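Local coordinates for naphthalene dioxygenase large subunit (Rhodococcus sp., PDB 2B1X), which is the large subunit of a Rieske-type non-haem iron dioxygenase, housing an iron-sulfur cluster and a mononuclear iron in separate domains of the chain, at residues N209-A214 with H295-P300; P234-Y239 with G252-P257; Y239-H244 with G412-L417; Y395-G400 with Y419-Q424. All blocks are in the same frame, centred on the assembly; numbering follows the deposited sequence.

In the fold
Following the chain, contact 1 comes first: N209-A214, at the end of helix 204-212, returns after some eighty residues to H295-P300 on strand 293-298. Within that span contact 2 closes a much shorter loop, P234-Y239 with G252-P257, around the hairpin of strands 240-244 and 250-254. Contact 3 starts from the same hairpin, shares Y239 with contact 2 and reaches G412-L417 near the C terminus, so it crosses contacts 1 and 2. Contact 4 joins Y395-G400 to Y419-Q424 and crosses contact 3, but follows contacts 1 and 2 in series. Contacts 1 to 3 all reach the large antiparallel sheet; contact 4 adds the start of helix 422-436.

Contact 1: residues N209-A214 with H295-P300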
loop_
_atom_site.group_PDB
_atom_site.type_symbol
_atom_site.label_atom_id
_atom_site.label_comp_id
_atom_site.label_asym_id
_atom_site.label_seq_id
_atom_site.Cartn_x
_atom_site.Cartn_y
_atom_site.Cartn_z
ATOM N N ASN A 209 -10.323 22.668 13.597
ATOM C CA ASN A 209 -11.539 23.127 12.966
ATOM C C ASN A 209 -12.708 23.249 13.949
ATOM O O ASN A 209 -13.387 24.295 14.000
ATOM C CB ASN A 209 -11.873 22.217 11.774
ATOM C CG ASN A 209 -13.152 22.623 11.067
ATOM O OD1 ASN A 209 -14.215 22.401 11.585
ATOM N ND2 ASN A 209 -13.043 23.236 9.889
ATOM N N PHE A 210 -12.936 22.203 14.744
ATOM C CA PHE A 210 -14.062 22.200 15.662
ATOM C C PHE A 210 -13.794 23.013 16.921
ATOM O O PHE A 210 -14.740 23.457 17.500
ATOM C CB PHE A 210 -14.536 20.767 16.041
ATOM C CG PHE A 210 -15.545 20.189 15.093
ATOM C CD1 PHE A 210 -15.167 19.783 13.814
ATOM C CD2 PHE A 210 -16.895 20.105 15.454
ATOM C CE1 PHE A 210 -16.097 19.243 12.910
ATOM C CE2 PHE A 210 -17.870 19.592 14.540
ATOM C CZ PHE A 210 -17.464 19.170 13.256
ATOM N N VAL A 211 -12.531 23.181 17.359
ATOM C CA VAL A 211 -12.262 23.941 18.605
ATOM C C VAL A 211 -12.713 25.435 18.489
ATOM O O VAL A 211 -13.167 26.062 19.468
ATOM C CB VAL A 211 -10.767 23.749 19.166
ATOM C CG1 VAL A 211 -9.713 24.582 18.374
ATOM C CG2 VAL A 211 -10.677 24.045 20.706
ATOM N N GLY A 212 -12.659 25.991 17.282
ATOM C CA GLY A 212 -12.812 27.427 17.161
ATOM C C GLY A 212 -13.332 27.968 15.849
ATOM O O GLY A 212 -13.661 29.138 15.776
ATOM N N ASP A 213 -13.477 27.125 14.835
ATOM C CA ASP A 213 -13.593 27.661 13.462
ATOM C C ASP A 213 -15.007 27.677 12.880
ATOM O O ASP A 213 -15.502 26.646 12.400
ATOM C CB ASP A 213 -12.637 26.865 12.542
ATOM C CG ASP A 213 -12.346 27.586 11.217
ATOM O OD1 ASP A 213 -13.228 28.219 10.608
ATOM O OD2 ASP A 213 -11.236 27.550 10.707
ATOM N N ALA A 214 -15.658 28.834 12.948
ATOM C CA ALA A 214 -16.883 29.089 12.228
ATOM C C ALA A 214 -16.577 29.762 10.889
ATOM O O ALA A 214 -17.319 29.591 9.920
ATOM C CB ALA A 214 -17.782 29.978 13.064
ATOM N N HIS A 295 -19.969 24.195 18.776
ATOM C CA HIS A 295 -18.869 23.381 18.262
ATOM C C HIS A 295 -17.686 23.497 19.227
ATOM O O HIS A 295 -17.430 24.578 19.749
ATOM C CB HIS A 295 -18.474 23.869 16.868
ATOM C CG HIS A 295 -18.051 25.314 16.842
ATOM N ND1 HIS A 295 -16.736 25.710 16.942
ATOM C CD2 HIS A 295 -18.781 26.455 16.769
ATOM C CE1 HIS A 295 -16.671 27.035 16.906
ATOM N NE2 HIS A 295 -17.897 27.508 16.781
ATOM N N GLY A 296 -16.981 22.389 19.482
ATOM C CA GLY A 296 -15.875 22.432 20.407
ATOM C C GLY A 296 -14.998 21.205 20.333
ATOM O O GLY A 296 -15.318 20.200 19.682
ATOM N N THR A 297 -13.864 21.293 21.004
ATOM C CA THR A 297 -12.994 20.138 21.090
ATOM C C THR A 297 -12.598 19.969 22.535
ATOM O O THR A 297 -12.228 20.937 23.212
ATOM C CB THR A 297 -11.754 20.353 20.201
ATOM O OG1 THR A 297 -12.169 20.254 18.836
ATOM C CG2 THR A 297 -10.728 19.235 20.401
ATOM N N VAL A 298 -12.739 18.737 23.007
ATOM C CA VAL A 298 -12.127 18.309 24.250
ATOM C C VAL A 298 -10.700 17.784 23.954
ATOM O O VAL A 298 -10.513 16.729 23.342
ATOM C CB VAL A 298 -12.963 17.195 24.934
ATOM C CG1 VAL A 298 -12.372 16.847 26.284
ATOM C CG2 VAL A 298 -14.420 17.659 25.086
ATOM N N PHE A 299 -9.696 18.530 24.365
ATOM C CA PHE A 299 -8.322 18.132 24.060
ATOM C C PHE A 299 -8.045 16.704 24.525
ATOM O O PHE A 299 -8.457 16.332 25.621
ATOM C CB PHE A 299 -7.342 19.065 24.751
ATOM C CG PHE A 299 -5.948 18.890 24.294
ATOM C CD1 PHE A 299 -5.425 19.697 23.278
ATOM C CD2 PHE A 299 -5.132 17.931 24.895
ATOM C CE1 PHE A 299 -4.110 19.534 22.843
ATOM C CE2 PHE A 299 -3.793 17.737 24.449
ATOM C CZ PHE A 299 -3.294 18.540 23.430
ATOM N N PRO A 300 -7.333 15.904 23.732
ATOM C CA PRO A 300 -6.846 16.293 22.394
ATOM C C PRO A 300 -7.821 16.161 21.216
ATOM O O PRO A 300 -7.850 17.097 20.393
ATOM C CB PRO A 300 -5.641 15.365 22.167
ATOM C CG PRO A 300 -5.945 14.126 23.058
ATOM C CD PRO A 300 -6.884 14.551 24.139
#
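H295 sets its CG between its own backbone N and carbonyl carbon (chi1 59°), which swings the imidazole from strand 293-298 over to the main chain of F210 in helix 204-212. There ND1 donates to F210 O over 3.1 Å at an N-H...O angle of 163°. The oxygen lies in the ring plane, yet the donor stands 43° above the carbonyl plane. In a continuing helix this oxygen would accept from A214 N, but A214 N makes a weak bond to G212 O instead, and the histidine supplies the donor. Next to ND1, the CE1 corner of the ring meets the glycine backbone, H295 CE1 lying 3.6 Å from G212 C. Two residues further along the strand, V211 and T297 cross at about a right angle, V211 CB lying 3.7 Å from T297 CB. T297 suits this place because its CB methine packs on V211 while OG1 bonds to A207 O and S303 OG. D213 faces elsewhere: OD2 bonds to H111 of the second subunit, at that subunit's iron-sulfur cluster, and OD1 to the backbone N of H216, an iron ligand. H295 NE2 is in turn bonded to D418 OD2. With both nitrogens engaged, the imidazole can hardly rotate, and it links the helix end, the sheet and the D418 loop near the iron.

Contact 2: residues P234-Y239 with G252-P257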
loop_
_atom_site.group_PDB
_atom_site.type_symbol
_atom_site.label_atom_id
_atom_site.label_comp_id
_atom_site.label_asym_id
_atom_site.label_seq_id
_atom_site.Cartn_x
_atom_site.Cartn_y
_atom_site.Cartn_z
ATOM N N PRO A 234 -23.178 36.397 6.012
ATOM C CA PRO A 234 -21.706 36.387 6.191
ATOM C C PRO A 234 -21.215 36.831 7.593
ATOM O O PRO A 234 -20.048 36.614 7.940
ATOM C CB PRO A 234 -21.198 37.410 5.167
ATOM C CG PRO A 234 -22.352 37.802 4.323
ATOM C CD PRO A 234 -23.618 37.326 4.948
ATOM N N GLN A 235 -22.092 37.471 8.348
ATOM C CA GLN A 235 -21.832 37.941 9.695
ATOM C C GLN A 235 -22.422 37.013 10.739
ATOM O O GLN A 235 -22.449 37.367 11.918
ATOM C CB GLN A 235 -22.466 39.322 9.898
ATOM C CG GLN A 235 -21.894 40.432 9.039
ATOM C CD GLN A 235 -22.344 41.792 9.529
ATOM O OE1 GLN A 235 -23.533 41.981 9.850
ATOM N NE2 GLN A 235 -21.411 42.733 9.612
ATOM N N PHE A 236 -22.910 35.837 10.325
ATOM C CA PHE A 236 -23.608 34.946 11.257
ATOM C C PHE A 236 -22.863 34.646 12.574
ATOM O O PHE A 236 -23.485 34.507 13.624
ATOM C CB PHE A 236 -24.046 33.643 10.561
ATOM C CG PHE A 236 -22.980 32.576 10.541
ATOM C CD1 PHE A 236 -23.055 31.466 11.402
ATOM C CD2 PHE A 236 -21.911 32.669 9.655
ATOM C CE1 PHE A 236 -22.070 30.470 11.375
ATOM C CE2 PHE A 236 -20.922 31.694 9.633
ATOM C CZ PHE A 236 -21.010 30.583 10.493
ATOM N N ALA A 237 -21.540 34.558 12.516
ATOM C CA ALA A 237 -20.756 34.175 13.694
ATOM C C ALA A 237 -20.472 35.330 14.644
ATOM O O ALA A 237 -20.022 35.111 15.775
ATOM C CB ALA A 237 -19.498 33.447 13.302
ATOM N N LEU A 238 -20.829 36.552 14.231
ATOM C CA LEU A 238 -20.781 37.690 15.130
ATOM C C LEU A 238 -21.791 37.555 16.274
ATOM O O LEU A 238 -21.617 38.167 17.346
ATOM C CB LEU A 238 -21.010 39.013 14.368
ATOM C CG LEU A 238 -19.977 39.433 13.312
ATOM C CD1 LEU A 238 -20.289 40.855 12.820
ATOM C CD2 LEU A 238 -18.509 39.312 13.816
ATOM N N TYR A 239 -22.852 36.771 16.050
ATOM C CA TYR A 239 -23.913 36.592 17.063
ATOM C C TYR A 239 -23.601 35.346 17.866
ATOM O O TYR A 239 -24.398 34.411 17.935
ATOM C CB TYR A 239 -25.297 36.502 16.420
ATOM C CG TYR A 239 -25.566 37.666 15.481
ATOM C CD1 TYR A 239 -25.334 37.537 14.115
ATOM C CD2 TYR A 239 -26.045 38.894 15.970
ATOM C CE1 TYR A 239 -25.532 38.596 13.254
ATOM C CE2 TYR A 239 -26.260 39.969 15.106
ATOM C CZ TYR A 239 -26.005 39.814 13.750
ATOM O OH TYR A 239 -26.218 40.852 12.860
ATOM N N GLY A 252 -17.262 27.184 20.621
ATOM C CA GLY A 252 -17.999 28.385 20.234
ATOM C C GLY A 252 -19.482 28.117 20.287
ATOM O O GLY A 252 -19.902 26.994 20.073
ATOM N N ILE A 253 -20.257 29.163 20.596
ATOM C CA ILE A 253 -21.704 29.090 20.655
ATOM C C ILE A 253 -22.257 30.216 19.781
ATOM O O ILE A 253 -21.898 31.397 19.973
ATOM C CB ILE A 253 -22.190 29.258 22.129
ATOM C CG1 ILE A 253 -21.429 28.302 23.055
ATOM C CG2 ILE A 253 -23.744 29.084 22.220
ATOM C CD1 ILE A 253 -21.813 28.362 24.537
ATOM N N ILE A 254 -23.096 29.851 18.819
ATOM C CA ILE A 254 -23.670 30.820 17.891
ATOM C C ILE A 254 -25.208 30.793 17.954
ATOM O O ILE A 254 -25.810 29.725 18.001
ATOM C CB ILE A 254 -23.183 30.580 16.447
ATOM C CG1 ILE A 254 -21.664 30.707 16.352
ATOM C CG2 ILE A 254 -23.861 31.601 15.482
ATOM C CD1 ILE A 254 -21.064 30.340 14.952
ATOM N N GLY A 255 -25.838 31.959 17.992
ATOM C CA GLY A 255 -27.300 32.040 17.942
ATOM C C GLY A 255 -27.787 32.834 16.731
ATOM O O GLY A 255 -26.954 33.337 15.952
ATOM N N PRO A 256 -29.109 32.958 16.552
ATOM C CA PRO A 256 -29.650 33.767 15.445
ATOM C C PRO A 256 -29.525 35.275 15.707
ATOM O O PRO A 256 -29.430 35.672 16.874
ATOM C CB PRO A 256 -31.122 33.366 15.410
ATOM C CG PRO A 256 -31.441 33.012 16.806
ATOM C CD PRO A 256 -30.187 32.362 17.362
ATOM N N PRO A 257 -29.554 36.093 14.653
ATOM C CA PRO A 257 -29.573 37.564 14.794
ATOM C C PRO A 257 -30.887 38.079 15.409
ATOM O O PRO A 257 -31.865 37.320 15.373
ATOM C CB PRO A 257 -29.468 38.053 13.345
ATOM C CG PRO A 257 -29.997 36.936 12.527
ATOM C CD PRO A 257 -29.608 35.672 13.239
HETATM O O HOH W 1 -26.111 33.771 13.636
#
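I254 uses both of its branches against the short 3-10 segment 236-238. Its CG1 stands anti to the carbonyl carbon and the chain runs on extended, which carries CD1 to within 3.7 Å of F236 CE1 and 3.9 Å of A237 CB; CG2 settles 3.5 Å from F236 O. A beta-branched, flexible-ended isoleucine fits here, since one branch can cover a backbone carbonyl while the other fills the gap between ring and methyl. F236 turns its ring back over its own neighbour by holding CG between backbone N and carbonyl carbon (chi1 86°), so that A237 CB sits over the centre of one ring face.

Y239 goes a different way. With CG beside the backbone N (chi1 -52°), its ring lies across P257 at about a right angle, and P257 CB rests 4.0 Å from the ring centroid, 13° off the normal. This CH-pi contact matches a flat electron-rich face with the rigid ring of a proline. The backbones are also joined directly: G255 N donates to Y239 O over 2.8 Å in a nearly straight bond. A water donates to both F236 O and G255 O and so bridges the two backbones; F236 O also takes a weak bond from Y239 N. Further along, E241 N bonds to I253 O. The contact thus belongs to the open end of an antiparallel beta-hairpin, strands 240-244 and 250-254, in the catalytic domain of the Bet v 1-like superfamily.

Contact 3: residues Y239-H244 with G412-L417; sequences YGEHIH and GEAYPL
H242 with Y415 and H244 with E413 form hydrogen-bonded pairs of an antiparallel sheet, flanking the non-hydrogen-bonded pair of I243 and A414, with the strand axes 4.6 Å apart and their directions at 157°. The pairing adds 413-415 as an outermost strand, within this chain, to the large antiparallel sheet of the catalytic domain. H242 N donates to Y415 O at 3.0 Å, and E413 N meets H244 O at 2.7 Å, nearly along the C=O axis.

On the face shared by H242, H244, E413 and Y415, the side chains of H244 and E413 lie side by side. H244 raises its CG between backbone N and carbonyl carbon (chi1 76°), which brings E413 CB over one face of its ring in a CH-pi contact, 3.9 Å from the centroid. The extended E413 then sets OE1 near H244 CE1, the ring and carboxylate planes being 65° apart. H242 bonds instead to D418 OD1 and N423 N, tying the strand to the start of helix 422-436.

I243 and A414 meet through apolar atoms, I243 CG1 lying 3.9 Å from A414 CB; a small alanine suits the close pair. E241 bends at its second side-chain torsion to lie beside the Y415 carbonyl, its carboxylate coming up beside A414. Its OE2 is also close to D405 OD2, which may favour a proton on one of them. Just before the strand, G412 CA lies 3.3 Å from H244 O; its positive phi and this closeness suit glycine. Finally, Y415 OH donates to E413 OE1 over 2.5 Å, meeting it from above the carboxylate plane.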
loop_
_atom_site.group_PDB
_atom_site.type_symbol
_atom_site.label_atom_id
_atom_site.label_comp_id
_atom_site.label_asym_id
_atom_site.label_seq_id
_atom_site.Cartn_x
_atom_site.Cartn_y
_atom_site.Cartn_z
ATOM N N TYR A 239 -22.852 36.771 16.050
ATOM C CA TYR A 239 -23.913 36.592 17.063
ATOM C C TYR A 239 -23.601 35.346 17.866
ATOM O O TYR A 239 -24.398 34.411 17.935
ATOM C CB TYR A 239 -25.297 36.502 16.420
ATOM C CG TYR A 239 -25.566 37.666 15.481
ATOM C CD1 TYR A 239 -25.334 37.537 14.115
ATOM C CD2 TYR A 239 -26.045 38.894 15.970
ATOM C CE1 TYR A 239 -25.532 38.596 13.254
ATOM C CE2 TYR A 239 -26.260 39.969 15.106
ATOM C CZ TYR A 239 -26.005 39.814 13.750
ATOM O OH TYR A 239 -26.218 40.852 12.860
ATOM N N GLY A 240 -22.403 35.334 18.439
ATOM C CA GLY A 240 -21.921 34.181 19.159
ATOM C C GLY A 240 -20.845 34.521 20.168
ATOM O O GLY A 240 -20.453 35.687 20.327
ATOM N N GLU A 241 -20.351 33.474 20.824
ATOM C CA GLU A 241 -19.300 33.575 21.829
ATOM C C GLU A 241 -18.213 32.541 21.557
ATOM O O GLU A 241 -18.516 31.434 21.163
ATOM C CB GLU A 241 -19.909 33.374 23.206
ATOM C CG GLU A 241 -19.088 33.968 24.338
ATOM C CD GLU A 241 -19.328 35.467 24.563
ATOM O OE1 GLU A 241 -20.263 36.045 23.976
ATOM O OE2 GLU A 241 -18.597 36.068 25.387
ATOM N N HIS A 242 -16.958 32.936 21.730
ATOM C CA HIS A 242 -15.746 32.097 21.504
ATOM C C HIS A 242 -15.067 31.894 22.873
ATOM O O HIS A 242 -14.608 32.867 23.478
ATOM C CB HIS A 242 -14.809 32.874 20.566
ATOM C CG HIS A 242 -13.662 32.090 19.979
ATOM N ND1 HIS A 242 -13.787 31.343 18.832
ATOM C CD2 HIS A 242 -12.353 32.037 20.314
ATOM C CE1 HIS A 242 -12.620 30.815 18.507
ATOM N NE2 HIS A 242 -11.722 31.240 19.380
ATOM N N ILE A 243 -15.028 30.653 23.379
ATOM C CA ILE A 243 -14.658 30.386 24.782
ATOM C C ILE A 243 -13.572 29.332 24.933
ATOM O O ILE A 243 -13.625 28.272 24.307
ATOM C CB ILE A 243 -15.889 29.888 25.595
ATOM C CG1 ILE A 243 -17.051 30.898 25.541
ATOM C CG2 ILE A 243 -15.480 29.478 27.039
ATOM C CD1 ILE A 243 -18.405 30.211 25.320
ATOM N N HIS A 244 -12.577 29.603 25.766
ATOM C CA HIS A 244 -11.624 28.543 26.027
ATOM C C HIS A 244 -11.321 28.448 27.486
ATOM O O HIS A 244 -11.578 29.361 28.262
ATOM C CB HIS A 244 -10.350 28.648 25.188
ATOM C CG HIS A 244 -9.394 29.697 25.646
ATOM N ND1 HIS A 244 -9.411 30.989 25.161
ATOM C CD2 HIS A 244 -8.375 29.643 26.533
ATOM C CE1 HIS A 244 -8.435 31.676 25.721
ATOM N NE2 HIS A 244 -7.786 30.882 26.554
ATOM N N GLY A 412 -14.261 30.447 31.980
ATOM C CA GLY A 412 -13.362 30.359 30.835
ATOM C C GLY A 412 -13.014 31.740 30.307
ATOM O O GLY A 412 -13.473 32.758 30.830
ATOM N N GLU A 413 -12.171 31.789 29.294
ATOM C CA GLU A 413 -11.835 33.063 28.669
ATOM C C GLU A 413 -12.695 33.213 27.414
ATOM O O GLU A 413 -12.552 32.432 26.456
ATOM C CB GLU A 413 -10.336 33.118 28.335
ATOM C CG GLU A 413 -9.857 34.439 27.730
ATOM C CD GLU A 413 -8.350 34.451 27.426
ATOM O OE1 GLU A 413 -7.957 34.723 26.262
ATOM O OE2 GLU A 413 -7.548 34.201 28.354
ATOM N N ALA A 414 -13.570 34.218 27.436
ATOM C CA ALA A 414 -14.671 34.342 26.486
ATOM C C ALA A 414 -14.637 35.656 25.687
ATOM O O ALA A 414 -14.428 36.727 26.248
ATOM C CB ALA A 414 -15.984 34.207 27.213
ATOM N N TYR A 415 -14.896 35.569 24.390
ATOM C CA TYR A 415 -14.925 36.743 23.518
ATOM C C TYR A 415 -16.309 36.882 22.865
ATOM O O TYR A 415 -16.888 35.865 22.463
ATOM C CB TYR A 415 -13.810 36.629 22.469
ATOM C CG TYR A 415 -12.414 36.608 23.074
ATOM C CD1 TYR A 415 -11.750 35.409 23.290
ATOM C CD2 TYR A 415 -11.793 37.802 23.468
ATOM C CE1 TYR A 415 -10.486 35.379 23.850
ATOM C CE2 TYR A 415 -10.566 37.799 24.033
ATOM C CZ TYR A 415 -9.896 36.583 24.202
ATOM O OH TYR A 415 -8.675 36.615 24.760
ATOM N N PRO A 416 -16.832 38.122 22.734
ATOM C CA PRO A 416 -18.233 38.343 22.327
ATOM C C PRO A 416 -18.498 38.235 20.806
ATOM O O PRO A 416 -19.344 38.971 20.249
ATOM C CB PRO A 416 -18.528 39.782 22.830
ATOM C CG PRO A 416 -17.172 40.491 22.708
ATOM C CD PRO A 416 -16.104 39.397 22.896
ATOM N N LEU A 417 -17.786 37.332 20.148
ATOM C CA LEU A 417 -18.052 36.970 18.772
ATOM C C LEU A 417 -17.441 35.582 18.576
ATOM O O LEU A 417 -16.628 35.147 19.402
ATOM C CB LEU A 417 -17.452 38.012 17.813
ATOM C CG LEU A 417 -15.925 38.035 17.583
ATOM C CD1 LEU A 417 -15.545 38.920 16.393
ATOM C CD2 LEU A 417 -15.173 38.498 18.828
HETATM O O HOH W 2 -11.664 32.140 23.672
#

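Contact 4: residues Y395-G400 with Y419-Q424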
loop_
_atom_site.group_PDB
_atom_site.type_symbol
_atom_site.label_atom_id
_atom_site.label_comp_id
_atom_site.label_asym_id
_atom_site.label_seq_id
_atom_site.Cartn_x
_atom_site.Cartn_y
_atom_site.Cartn_z
ATOM N N TYR A 395 -2.654 32.444 12.800
ATOM C CA TYR A 395 -3.727 32.468 13.751
ATOM C C TYR A 395 -3.992 33.902 14.265
ATOM O O TYR A 395 -4.390 34.102 15.440
ATOM C CB TYR A 395 -3.375 31.514 14.899
ATOM C CG TYR A 395 -3.541 30.058 14.494
ATOM C CD1 TYR A 395 -2.425 29.270 14.228
ATOM C CD2 TYR A 395 -4.824 29.462 14.401
ATOM C CE1 TYR A 395 -2.568 27.946 13.854
ATOM C CE2 TYR A 395 -4.959 28.104 14.044
ATOM C CZ TYR A 395 -3.822 27.379 13.762
ATOM O OH TYR A 395 -3.901 26.069 13.389
ATOM N N GLN A 396 -3.797 34.885 13.381
ATOM C CA GLN A 396 -3.858 36.288 13.798
ATOM C C GLN A 396 -5.255 36.938 13.841
ATOM O O GLN A 396 -5.369 38.150 14.022
ATOM C CB GLN A 396 -2.964 37.152 12.904
ATOM C CG GLN A 396 -1.476 36.708 12.860
ATOM C CD GLN A 396 -0.620 37.734 12.137
ATOM O OE1 GLN A 396 -1.013 38.254 11.086
ATOM N NE2 GLN A 396 0.560 38.011 12.683
ATOM N N MET A 397 -6.300 36.156 13.642
ATOM C CA MET A 397 -7.659 36.706 13.678
ATOM C C MET A 397 -7.955 37.343 15.038
ATOM O O MET A 397 -8.039 36.656 16.060
ATOM C CB MET A 397 -8.682 35.607 13.364
ATOM C CG MET A 397 -10.087 36.137 13.127
ATOM S SD MET A 397 -11.219 34.798 12.910
ATOM C CE MET A 397 -10.939 34.415 11.236
ATOM N N GLY A 398 -8.103 38.682 15.047
ATOM C CA GLY A 398 -8.479 39.380 16.268
ATOM C C GLY A 398 -7.273 40.041 16.918
ATOM O O GLY A 398 -7.406 40.791 17.886
ATOM N N ARG A 399 -6.090 39.769 16.395
ATOM C CA ARG A 399 -4.883 40.401 16.928
ATOM C C ARG A 399 -5.081 41.918 16.898
ATOM O O ARG A 399 -5.494 42.506 15.868
ATOM C CB ARG A 399 -3.661 40.009 16.126
ATOM C CG ARG A 399 -2.353 40.170 16.856
ATOM C CD ARG A 399 -1.157 39.684 16.057
ATOM N NE ARG A 399 0.105 39.915 16.743
ATOM C CZ ARG A 399 0.871 40.984 16.535
ATOM N NH1 ARG A 399 0.492 41.909 15.663
ATOM N NH2 ARG A 399 2.016 41.132 17.195
ATOM N N GLY A 400 -4.828 42.526 18.049
ATOM C CA GLY A 400 -4.936 43.964 18.196
ATOM C C GLY A 400 -6.356 44.436 18.353
ATOM O O GLY A 400 -6.578 45.639 18.435
ATOM N N TYR A 419 -15.980 34.773 15.363
ATOM C CA TYR A 419 -14.897 34.873 14.402
ATOM C C TYR A 419 -13.636 35.239 15.204
ATOM O O TYR A 419 -13.352 36.399 15.429
ATOM C CB TYR A 419 -15.160 35.943 13.310
ATOM C CG TYR A 419 -16.142 35.534 12.235
ATOM C CD1 TYR A 419 -16.979 36.490 11.651
ATOM C CD2 TYR A 419 -16.273 34.185 11.826
ATOM C CE1 TYR A 419 -17.921 36.125 10.657
ATOM C CE2 TYR A 419 -17.206 33.806 10.843
ATOM C CZ TYR A 419 -18.035 34.796 10.262
ATOM O OH TYR A 419 -18.974 34.469 9.293
ATOM N N ALA A 420 -12.933 34.233 15.681
ATOM C CA ALA A 420 -11.681 34.450 16.399
ATOM C C ALA A 420 -10.864 33.181 16.254
ATOM O O ALA A 420 -11.387 32.165 15.791
ATOM C CB ALA A 420 -11.921 34.777 17.867
ATOM N N GLU A 421 -9.584 33.260 16.608
ATOM C CA GLU A 421 -8.694 32.101 16.575
ATOM C C GLU A 421 -7.996 31.904 17.924
ATOM O O GLU A 421 -6.957 31.194 18.027
ATOM C CB GLU A 421 -7.707 32.187 15.398
ATOM C CG GLU A 421 -8.378 31.902 14.057
ATOM C CD GLU A 421 -7.574 32.304 12.826
ATOM O OE1 GLU A 421 -6.771 33.261 12.908
ATOM O OE2 GLU A 421 -7.777 31.661 11.754
ATOM N N ALA A 422 -8.576 32.505 18.966
ATOM C CA ALA A 422 -8.081 32.337 20.343
ATOM C C ALA A 422 -8.178 30.878 20.832
ATOM O O ALA A 422 -7.249 30.358 21.491
ATOM C CB ALA A 422 -8.794 33.290 21.313
ATOM N N ASN A 423 -9.272 30.206 20.490
ATOM C CA ASN A 423 -9.425 28.781 20.823
ATOM C C ASN A 423 -8.381 27.878 20.175
ATOM O O ASN A 423 -7.793 27.034 20.865
ATOM C CB ASN A 423 -10.825 28.277 20.500
ATOM C CG ASN A 423 -11.868 28.887 21.388
ATOM O OD1 ASN A 423 -11.544 29.697 22.300
ATOM N ND2 ASN A 423 -13.158 28.513 21.147
ATOM N N GLN A 424 -8.141 28.056 18.881
ATOM C CA GLN A 424 -7.104 27.270 18.174
ATOM C C GLN A 424 -5.708 27.512 18.770
ATOM O O GLN A 424 -4.902 26.586 18.896
ATOM C CB GLN A 424 -7.089 27.586 16.672
ATOM C CG GLN A 424 -8.408 27.266 15.906
ATOM C CD GLN A 424 -9.465 28.393 15.891
ATOM O OE1 GLN A 424 -9.717 29.043 16.904
ATOM N NE2 GLN A 424 -10.092 28.596 14.734
#
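E421 OE1 accepts a hydrogen bond from M397 N, the polar link between the two segments, at 3.0 Å and 154°. The amide comes in on the anti side of the carboxylate, 26° out of its plane. An extended glutamate is long enough to span the gap, and although E421 occupies the N-cap position of helix 422-436, OE1 serves the neighbouring loop. That loop is a type II turn from Q396 to R399, closed by R399 N to Q396 O, with G398 at the position where a positive phi (102°) suits glycine.

Apolar and van der Waals contacts surround the bond. M397 runs out straight through chi2 and bends at chi3, laying SD 3.3 Å from A420 N and 4.1 Å from Y419 CB; an unbranched thioether is slim enough to lie along a peptide. Y395 packs on the helix start, its CE2 3.4 Å from Q424 CB, while E421 CB approaches the edge of the ring. The Y395 hydroxyl bonds to D208 OD2.

Charge takes the contact beyond the chain. E421 OE2 makes a salt bridge to R91 and a hydrogen bond to H90, both of the second subunit and both lining its iron-sulfur cluster. One carboxylate thereby holds the loop with one oxygen and the neighbour with the other, as befits the Rieske oxygenase interface, where the cluster domain of one subunit meets the catalytic domain of the next.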